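Local coordinates for flavoprotein (Thermotoga maritima, PDB 5V8S), which probably acts as an FMN-binding oxidoreductase in electron transfer and holds a mu-oxo-diiron centre in a metallo-beta-lactamase-like domain, at residues I93-T98 with V117-S122; F154-T159 with D166-Y171. The protein carries 1 engineered substitution. All blocks are in the same frame, centred on the assembly; numbering follows the deposited sequence.

How the interactions relate
Interaction 1 is a parallel strand pair and interaction 2 an antiparallel hairpin; they belong to the two sheets of the metallo-beta-lactamase-like domain, and their centres lie 10 Å apart. The sheets meet where I94 CG2 packs 3.4 Å from T170 OG1, among the side chains of F154, F156 and M168. Nearer the metals the link becomes polar. D166, at the start of one hairpin segment, reaches across to interaction 1: its OD2 lies 2.8 Å from T98 OG1 in a probable hydrogen bond, and its OD1 is hydrogen-bonded to H97 ND1. Interaction 1 thus supplies an iron ligand, H97, and interaction 2 a second-shell carboxylate that probably helps orient it.

Interaction 1 of 2, residues I93-T98 with V117-S122. With FEO (mu-oxo-diiron), chain C.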
ATOM      1  N   ILE A  93      -5.323 -22.229 -32.930  1.00 19.67           N
ATOM      2  CA  ILE A  93      -4.965 -21.679 -31.626  1.00 18.70           C
ATOM      3  C   ILE A  93      -6.253 -21.346 -30.881  1.00 19.64           C
ATOM      4  O   ILE A  93      -7.082 -20.570 -31.376  1.00 20.76           O
ATOM      5  CB  ILE A  93      -4.069 -20.428 -31.736  1.00 19.42           C
ATOM      6  CG1 ILE A  93      -2.782 -20.744 -32.502  1.00 21.16           C
ATOM      7  CG2 ILE A  93      -3.724 -19.910 -30.336  1.00 20.07           C
ATOM      8  CD1 ILE A  93      -1.919 -19.554 -32.835  1.00 21.87           C
ATOM      9  N   ILE A  94      -6.417 -21.921 -29.690  1.00 18.61           N
ATOM     10  CA  ILE A  94      -7.571 -21.651 -28.835  1.00 18.73           C
ATOM     11  C   ILE A  94      -7.147 -20.672 -27.752  1.00 18.58           C
ATOM     12  O   ILE A  94      -6.158 -20.898 -27.049  1.00 19.14           O
ATOM     13  CB  ILE A  94      -8.130 -22.941 -28.209  1.00 19.37           C
ATOM     14  CG1 ILE A  94      -8.673 -23.864 -29.315  1.00 20.66           C
ATOM     15  CG2 ILE A  94      -9.238 -22.598 -27.198  1.00 19.47           C
ATOM     16  CD1 ILE A  94      -9.203 -25.218 -28.809  1.00 21.08           C
ATOM     17  N   VAL A  95      -7.882 -19.581 -27.646  1.00 18.94           N
ATOM     18  CA  VAL A  95      -7.616 -18.528 -26.671  1.00 18.42           C
ATOM     19  C   VAL A  95      -8.787 -18.522 -25.694  1.00 19.29           C
ATOM     20  O   VAL A  95      -9.840 -17.938 -25.960  1.00 20.06           O
ATOM     21  CB  VAL A  95      -7.425 -17.171 -27.356  1.00 19.60           C
ATOM     22  CG1 VAL A  95      -7.149 -16.086 -26.325  1.00 20.98           C
ATOM     23  CG2 VAL A  95      -6.287 -17.258 -28.355  1.00 19.81           C
ATOM     24  N   ASN A  96      -8.603 -19.170 -24.536  1.00 18.76           N
ATOM     25  CA  ASN A  96      -9.655 -19.226 -23.537  1.00 18.56           C
ATOM     26  C   ASN A  96      -9.854 -17.875 -22.840  1.00 19.21           C
ATOM     27  O   ASN A  96     -10.935 -17.624 -22.304  1.00 19.06           O
ATOM     28  CB  ASN A  96      -9.290 -20.270 -22.479  1.00 19.74           C
ATOM     29  CG  ASN A  96      -9.430 -21.698 -22.982  1.00 21.12           C
ATOM     30  OD1 ASN A  96     -10.487 -22.088 -23.488  1.00 21.93           O
ATOM     31  ND2 ASN A  96      -8.359 -22.500 -22.841  1.00 22.22           N
ATOM     32  N   HIS A  97      -8.839 -17.008 -22.853  1.00 18.92           N
ATOM     33  CA  HIS A  97      -8.798 -15.764 -22.095  1.00 18.86           C
ATOM     34  C   HIS A  97      -7.640 -14.976 -22.669  1.00 18.53           C
ATOM     35  O   HIS A  97      -6.583 -15.545 -22.959  1.00 20.28           O
ATOM     36  CB  HIS A  97      -8.570 -16.134 -20.614  1.00 19.01           C
ATOM     37  CG  HIS A  97      -8.355 -15.000 -19.645  1.00 18.59           C
ATOM     38  ND1 HIS A  97      -9.168 -13.887 -19.528  1.00 18.75           N
ATOM     39  CD2 HIS A  97      -7.446 -14.894 -18.649  1.00 17.84           C
ATOM     40  CE1 HIS A  97      -8.740 -13.129 -18.532  1.00 18.87           C
ATOM     41  NE2 HIS A  97      -7.700 -13.724 -17.976  1.00 17.14           N
ATOM     42  N   THR A  98      -7.855 -13.683 -22.883  1.00 17.94           N
ATOM     43  CA  THR A  98      -6.937 -12.876 -23.673  1.00 18.52           C
ATOM     44  C   THR A  98      -5.955 -12.061 -22.841  1.00 18.55           C
ATOM     45  O   THR A  98      -5.168 -11.306 -23.419  1.00 19.64           O
ATOM     46  CB  THR A  98      -7.717 -11.911 -24.567  1.00 20.69           C
ATOM     47  OG1 THR A  98      -8.432 -10.975 -23.749  1.00 22.10           O
ATOM     48  CG2 THR A  98      -8.685 -12.674 -25.470  1.00 21.63           C
ATOM     49  N   VAL A 117      -4.061 -19.278 -39.472  1.00 32.01           N
ATOM     50  CA  VAL A 117      -4.531 -20.347 -38.601  1.00 29.55           C
ATOM     51  C   VAL A 117      -5.944 -19.997 -38.159  1.00 28.01           C
ATOM     52  O   VAL A 117      -6.369 -18.841 -38.221  1.00 29.24           O
ATOM     53  CB  VAL A 117      -3.613 -20.544 -37.378  1.00 31.58           C
ATOM     54  CG1 VAL A 117      -2.265 -21.091 -37.806  1.00 32.66           C
ATOM     55  CG2 VAL A 117      -3.428 -19.242 -36.658  1.00 32.27           C
ATOM     56  N   GLU A 118      -6.676 -21.007 -37.694  1.00 25.76           N
ATOM     57  CA  GLU A 118      -7.969 -20.753 -37.073  1.00 24.21           C
ATOM     58  C   GLU A 118      -7.745 -20.388 -35.608  1.00 22.63           C
ATOM     59  O   GLU A 118      -7.272 -21.217 -34.823  1.00 23.38           O
ATOM     60  CB  GLU A 118      -8.875 -21.968 -37.199  1.00 25.33           C
ATOM     61  CG  GLU A 118     -10.251 -21.727 -36.647  1.00 26.91           C
ATOM     62  CD  GLU A 118     -11.202 -22.867 -36.967  1.00 28.72           C
ATOM     63  OE1 GLU A 118     -11.717 -22.921 -38.108  1.00 32.53           O
ATOM     64  OE2 GLU A 118     -11.415 -23.713 -36.086  1.00 28.18           O
ATOM     65  N   ILE A 119      -8.059 -19.143 -35.250  1.00 22.06           N
ATOM     66  CA  ILE A 119      -7.965 -18.659 -33.870  1.00 20.34           C
ATOM     67  C   ILE A 119      -9.367 -18.690 -33.275  1.00 22.01           C
ATOM     68  O   ILE A 119     -10.283 -18.047 -33.797  1.00 23.17           O
ATOM     69  CB  ILE A 119      -7.380 -17.236 -33.819  1.00 21.20           C
ATOM     70  CG1 ILE A 119      -6.008 -17.209 -34.505  1.00 22.70           C
ATOM     71  CG2 ILE A 119      -7.287 -16.738 -32.368  1.00 22.06           C
ATOM     72  CD1 ILE A 119      -5.359 -15.814 -34.594  1.00 24.83           C
ATOM     73  N   ILE A 120      -9.554 -19.432 -32.185  1.00 20.36           N
ATOM     74  CA  ILE A 120     -10.869 -19.605 -31.568  1.00 20.60           C
ATOM     75  C   ILE A 120     -10.909 -18.843 -30.249  1.00 19.96           C
ATOM     76  O   ILE A 120     -10.019 -19.004 -29.401  1.00 20.21           O
ATOM     77  CB  ILE A 120     -11.187 -21.093 -31.345  1.00 20.65           C
ATOM     78  CG1 ILE A 120     -11.291 -21.799 -32.691  1.00 21.68           C
ATOM     79  CG2 ILE A 120     -12.475 -21.256 -30.534  1.00 21.87           C
ATOM     80  CD1 ILE A 120     -11.292 -23.291 -32.571  1.00 21.47           C
ATOM     81  N   ALA A 121     -11.965 -18.051 -30.056  1.00 19.07           N
ATOM     82  CA  ALA A 121     -12.135 -17.301 -28.818  1.00 18.94           C
ATOM     83  C   ALA A 121     -13.620 -17.041 -28.600  1.00 19.89           C
ATOM     84  O   ALA A 121     -14.444 -17.264 -29.485  1.00 21.33           O
ATOM     85  CB  ALA A 121     -11.362 -15.979 -28.869  1.00 20.72           C
ATOM     86  N   SER A 122     -13.956 -16.538 -27.424  1.00 20.55           N
ATOM     87  CA  SER A 122     -15.312 -16.074 -27.178  1.00 20.72           C
ATOM     88  C   SER A 122     -15.566 -14.752 -27.908  1.00 22.11           C
ATOM     89  O   SER A 122     -14.664 -14.139 -28.488  1.00 21.97           O
ATOM     90  CB  SER A 122     -15.523 -15.860 -25.685  1.00 20.89           C
ATOM     91  OG  SER A 122     -14.782 -14.734 -25.240  1.00 22.01           O
TER
HETATM   92 FE1  FEO C 401      -6.452 -13.491 -16.142  1.00 19.83          FE
HETATM   93 FE2  FEO C 401      -3.892 -15.742 -16.132  1.00 21.34          FE
HETATM   94  O   FEO C 401      -4.841 -14.242 -16.752  1.00 21.81           O
HETATM   95  O   HOH W   1     -11.856 -16.138 -25.283  1.00 20.87           O
HETATM   96  O   HOH W   2      -5.245 -13.301 -14.304  1.00 54.25           O
HETATM   97  O   HOH W   3      -4.166 -14.920 -14.030  1.00 26.54           O
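A parallel beta-alpha-beta crossover brings I93 and I94 of strand 92-94 beside I119 and I120 of strand 118-121, with two helices in the connection between them. Three nearly straight backbone hydrogen bonds zip the edges together. I93 N donates to E118 O (2.9 Å), I120 N to I93 O (2.8 Å) and V95 N to I120 O (2.8 Å). I93 O also receives a CA-H contact from I119.

Side chains pack on both faces of the pair. On the face of I93 and I119, the CD1 tip of I93 slants across the CG2 methyl of V117 at 4.1 Å, and helix 106-113 covers this layer through L106 and L110. Further along, V95 and I119 lie side by side; with V95 CG1 anti to the backbone N (chi1 -180°), the other methyl, CG2, is left to meet I119 CG2 at 4.2 Å. On the opposite face, I94 CG1 touches I120 CD1, and F156 of the second sheet packs against both isoleucines.

Beyond V95 the segments part, and a water bridges the opening by donating to V95 O (2.8 Å) and accepting from S122 N. S122 is the N-cap of helix 123-133, its OG hydrogen-bonded to G125 N. The other segment runs on to H97, whose NE2 binds one iron of the mu-oxo-diiron group at 2.2 Å; with NE2 on the metal and ND1 held by a hydrogen bond, rotation of the ring is probably restrained. E99, H163 and D180 also bind that iron. A metal-ligand loop that follows a core strand, past its C-terminal side, is characteristic of the metallo-beta-lactamase fold.

Interaction 2 of 2, residues F154-T159 with D166-Y171; sequences FKFVMT and DTMVTY
With CG set between the backbone N and the carbonyl carbon (chi1 66°) and the chain extended beyond it, M168 lies alongside F156, whose own CG is anti to the carbonyl carbon (chi1 -58°). The two belong to the antiparallel beta hairpin of strands 152-158 and 168-172, part of the second sheet of the metallo-beta-lactamase-like domain. M168 makes an oblique Met-aromatic contact, its SD 5.2 Å from the F156 ring centroid and its CE 3.8 Å from F156 CD1. M158, folded back at chi2 and chi3, brings its CE methyl to 3.7 Å from M168 SD. T170 completes this face: its OG1, hydrogen-bonded to N96, lies near F156 CE1, while its CG2 methyl meets the edge of the F154 ring in plane.

The backbones are joined by two reciprocal pairs of hydrogen bonds, K155 with Y171 and V157 with V169. On the face of these residues, V157 CB packs against V169 CG2 at 3.9 Å, and L228 of helix 218-228 touches both valines. K155 CB lies at the edge of the Y171 ring, but the polar ends diverge: K155 NZ is hydrogen-bonded to G144 O and forms a salt bridge with E146, and Y171 OH is hydrogen-bonded to K232 O.

Toward the diiron site, T159 N donates to T167 O at 3.0 Å, continuing the pairing past the strand ends. T167 OG1 comes within 2.5 Å of T159 O, too short for an ordinary hydrogen bond and so doubtful in length; L162 N is hydrogen-bonded to the same OG1. T159 OG1, by contrast, is buried without a polar partner, 4.0 Å from V169 CG1.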
ATOM      1  N   PHE A 154     -14.310 -30.797 -29.733  1.00 24.55           N
ATOM      2  CA  PHE A 154     -13.969 -29.760 -28.760  1.00 23.93           C
ATOM      3  C   PHE A 154     -15.241 -29.008 -28.390  1.00 24.42           C
ATOM      4  O   PHE A 154     -15.953 -28.537 -29.272  1.00 26.32           O
ATOM      5  CB  PHE A 154     -12.992 -28.767 -29.386  1.00 22.45           C
ATOM      6  CG  PHE A 154     -11.576 -29.281 -29.512  1.00 21.62           C
ATOM      7  CD1 PHE A 154     -11.237 -30.201 -30.482  1.00 21.39           C
ATOM      8  CD2 PHE A 154     -10.576 -28.830 -28.649  1.00 22.03           C
ATOM      9  CE1 PHE A 154      -9.944 -30.669 -30.605  1.00 21.99           C
ATOM     10  CE2 PHE A 154      -9.280 -29.284 -28.773  1.00 22.27           C
ATOM     11  CZ  PHE A 154      -8.966 -30.219 -29.760  1.00 22.81           C
ATOM     12  N   LYS A 155     -15.532 -28.895 -27.102  1.00 22.48           N
ATOM     13  CA  LYS A 155     -16.739 -28.233 -26.636  1.00 22.55           C
ATOM     14  C   LYS A 155     -16.336 -26.993 -25.851  1.00 22.42           C
ATOM     15  O   LYS A 155     -15.477 -27.067 -24.972  1.00 23.04           O
ATOM     16  CB  LYS A 155     -17.547 -29.172 -25.742  1.00 24.24           C
ATOM     17  CG  LYS A 155     -18.866 -28.590 -25.262  1.00 27.62           C
ATOM     18  CD  LYS A 155     -19.680 -29.613 -24.480  1.00 31.22           C
ATOM     19  CE  LYS A 155     -21.106 -29.134 -24.274  1.00 35.01           C
ATOM     20  NZ  LYS A 155     -21.821 -28.921 -25.587  1.00 36.43           N
ATOM     21  N   PHE A 156     -16.937 -25.854 -26.182  1.00 21.71           N
ATOM     22  CA  PHE A 156     -16.582 -24.581 -25.572  1.00 21.80           C
ATOM     23  C   PHE A 156     -17.692 -24.144 -24.630  1.00 21.86           C
ATOM     24  O   PHE A 156     -18.862 -24.071 -25.022  1.00 24.75           O
ATOM     25  CB  PHE A 156     -16.297 -23.537 -26.652  1.00 22.03           C
ATOM     26  CG  PHE A 156     -15.196 -23.958 -27.563  1.00 22.19           C
ATOM     27  CD1 PHE A 156     -13.885 -23.788 -27.196  1.00 21.89           C
ATOM     28  CD2 PHE A 156     -15.477 -24.639 -28.737  1.00 22.36           C
ATOM     29  CE1 PHE A 156     -12.858 -24.227 -27.999  1.00 22.36           C
ATOM     30  CE2 PHE A 156     -14.458 -25.071 -29.547  1.00 23.76           C
ATOM     31  CZ  PHE A 156     -13.137 -24.873 -29.172  1.00 23.14           C
ATOM     32  N   VAL A 157     -17.319 -23.851 -23.392  1.00 21.71           N
ATOM     33  CA  VAL A 157     -18.269 -23.482 -22.358  1.00 22.87           C
ATOM     34  C   VAL A 157     -17.886 -22.095 -21.855  1.00 22.76           C
ATOM     35  O   VAL A 157     -16.791 -21.908 -21.308  1.00 21.82           O
ATOM     36  CB  VAL A 157     -18.247 -24.499 -21.211  1.00 24.53           C
ATOM     37  CG1 VAL A 157     -19.200 -24.074 -20.117  1.00 25.65           C
ATOM     38  CG2 VAL A 157     -18.566 -25.914 -21.737  1.00 25.21           C
ATOM     39  N   MET A 158     -18.785 -21.135 -22.024  1.00 22.88           N
ATOM     40  CA  MET A 158     -18.513 -19.787 -21.532  1.00 23.76           C
ATOM     41  C   MET A 158     -18.602 -19.770 -20.011  1.00 24.73           C
ATOM     42  O   MET A 158     -19.556 -20.293 -19.426  1.00 26.11           O
ATOM     43  CB  MET A 158     -19.517 -18.792 -22.115  1.00 24.84           C
ATOM     44  CG  MET A 158     -19.552 -18.720 -23.638  1.00 26.81           C
ATOM     45  SD  MET A 158     -17.966 -18.446 -24.443  1.00 26.65           S
ATOM     46  CE  MET A 158     -17.659 -20.060 -25.167  1.00 26.15           C
ATOM     47  N   THR A 159     -17.603 -19.187 -19.369  1.00 25.41           N
ATOM     48  CA  THR A 159     -17.595 -19.024 -17.917  1.00 26.41           C
ATOM     49  C   THR A 159     -17.260 -17.569 -17.622  1.00 26.99           C
ATOM     50  O   THR A 159     -16.178 -17.251 -17.112  1.00 26.99           O
ATOM     51  CB  THR A 159     -16.616 -19.997 -17.252  1.00 26.43           C
ATOM     52  OG1 THR A 159     -15.282 -19.743 -17.714  1.00 26.88           O
ATOM     53  CG2 THR A 159     -17.006 -21.447 -17.578  1.00 27.01           C
ATOM     54  N   ASP A 166     -14.442 -12.298 -21.197  1.00 20.91           N
ATOM     55  CA  ASP A 166     -14.058 -13.157 -22.310  1.00 20.25           C
ATOM     56  C   ASP A 166     -13.828 -14.609 -21.916  1.00 20.01           C
ATOM     57  O   ASP A 166     -13.590 -15.433 -22.799  1.00 19.50           O
ATOM     58  CB  ASP A 166     -12.789 -12.629 -22.998  1.00 20.47           C
ATOM     59  CG  ASP A 166     -11.531 -12.745 -22.134  1.00 20.96           C
ATOM     60  OD1 ASP A 166     -11.641 -13.005 -20.915  1.00 21.70           O
ATOM     61  OD2 ASP A 166     -10.425 -12.576 -22.698  1.00 21.74           O
ATOM     62  N   THR A 167     -13.898 -14.949 -20.635  1.00 19.57           N
ATOM     63  CA  THR A 167     -13.374 -16.232 -20.191  1.00 19.50           C
ATOM     64  C   THR A 167     -14.274 -17.388 -20.606  1.00 20.33           C
ATOM     65  O   THR A 167     -15.500 -17.328 -20.485  1.00 21.28           O
ATOM     66  CB  THR A 167     -13.126 -16.219 -18.678  1.00 21.25           C
ATOM     67  OG1 THR A 167     -14.313 -15.874 -17.961  1.00 27.10           O
ATOM     68  CG2 THR A 167     -12.144 -15.197 -18.356  1.00 18.98           C
ATOM     69  N   MET A 168     -13.640 -18.437 -21.118  1.00 19.53           N
ATOM     70  CA  MET A 168     -14.302 -19.685 -21.447  1.00 19.06           C
ATOM     71  C   MET A 168     -13.361 -20.825 -21.083  1.00 19.90           C
ATOM     72  O   MET A 168     -12.183 -20.622 -20.783  1.00 19.55           O
ATOM     73  CB  MET A 168     -14.650 -19.743 -22.943  1.00 20.11           C
ATOM     74  CG  MET A 168     -13.457 -19.798 -23.855  1.00 21.49           C
ATOM     75  SD  MET A 168     -13.984 -20.071 -25.569  1.00 22.16           S
ATOM     76  CE  MET A 168     -12.405 -20.384 -26.332  1.00 21.70           C
ATOM     77  N   VAL A 169     -13.892 -22.041 -21.114  1.00 21.14           N
ATOM     78  CA  VAL A 169     -13.080 -23.231 -20.919  1.00 21.14           C
ATOM     79  C   VAL A 169     -13.339 -24.158 -22.099  1.00 20.78           C
ATOM     80  O   VAL A 169     -14.408 -24.118 -22.712  1.00 22.54           O
ATOM     81  CB  VAL A 169     -13.367 -23.918 -19.562  1.00 21.85           C
ATOM     82  CG1 VAL A 169     -13.044 -22.987 -18.394  1.00 22.38           C
ATOM     83  CG2 VAL A 169     -14.806 -24.347 -19.483  1.00 23.57           C
ATOM     84  N   THR A 170     -12.336 -24.968 -22.435  1.00 19.59           N
ATOM     85  CA  THR A 170     -12.384 -25.886 -23.566  1.00 20.07           C
ATOM     86  C   THR A 170     -12.393 -27.313 -23.029  1.00 19.90           C
ATOM     87  O   THR A 170     -11.515 -27.697 -22.252  1.00 20.98           O
ATOM     88  CB  THR A 170     -11.170 -25.669 -24.474  1.00 21.06           C
ATOM     89  OG1 THR A 170     -11.210 -24.349 -25.026  1.00 22.40           O
ATOM     90  CG2 THR A 170     -11.137 -26.664 -25.626  1.00 21.46           C
ATOM     91  N   TYR A 171     -13.390 -28.086 -23.438  1.00 20.46           N
ATOM     92  CA  TYR A 171     -13.599 -29.455 -22.970  1.00 21.02           C
ATOM     93  C   TYR A 171     -13.337 -30.415 -24.119  1.00 21.76           C
ATOM     94  O   TYR A 171     -13.975 -30.313 -25.164  1.00 23.07           O
ATOM     95  CB  TYR A 171     -15.039 -29.595 -22.505  1.00 22.66           C
ATOM     96  CG  TYR A 171     -15.424 -30.964 -22.008  1.00 24.60           C
ATOM     97  CD1 TYR A 171     -15.099 -31.359 -20.723  1.00 26.73           C
ATOM     98  CD2 TYR A 171     -16.137 -31.860 -22.810  1.00 25.21           C
ATOM     99  CE1 TYR A 171     -15.460 -32.600 -20.239  1.00 28.33           C
ATOM    100  CE2 TYR A 171     -16.493 -33.116 -22.334  1.00 27.34           C
ATOM    101  CZ  TYR A 171     -16.153 -33.485 -21.051  1.00 29.18           C
ATOM    102  OH  TYR A 171     -16.519 -34.730 -20.568  1.00 31.63           O
TER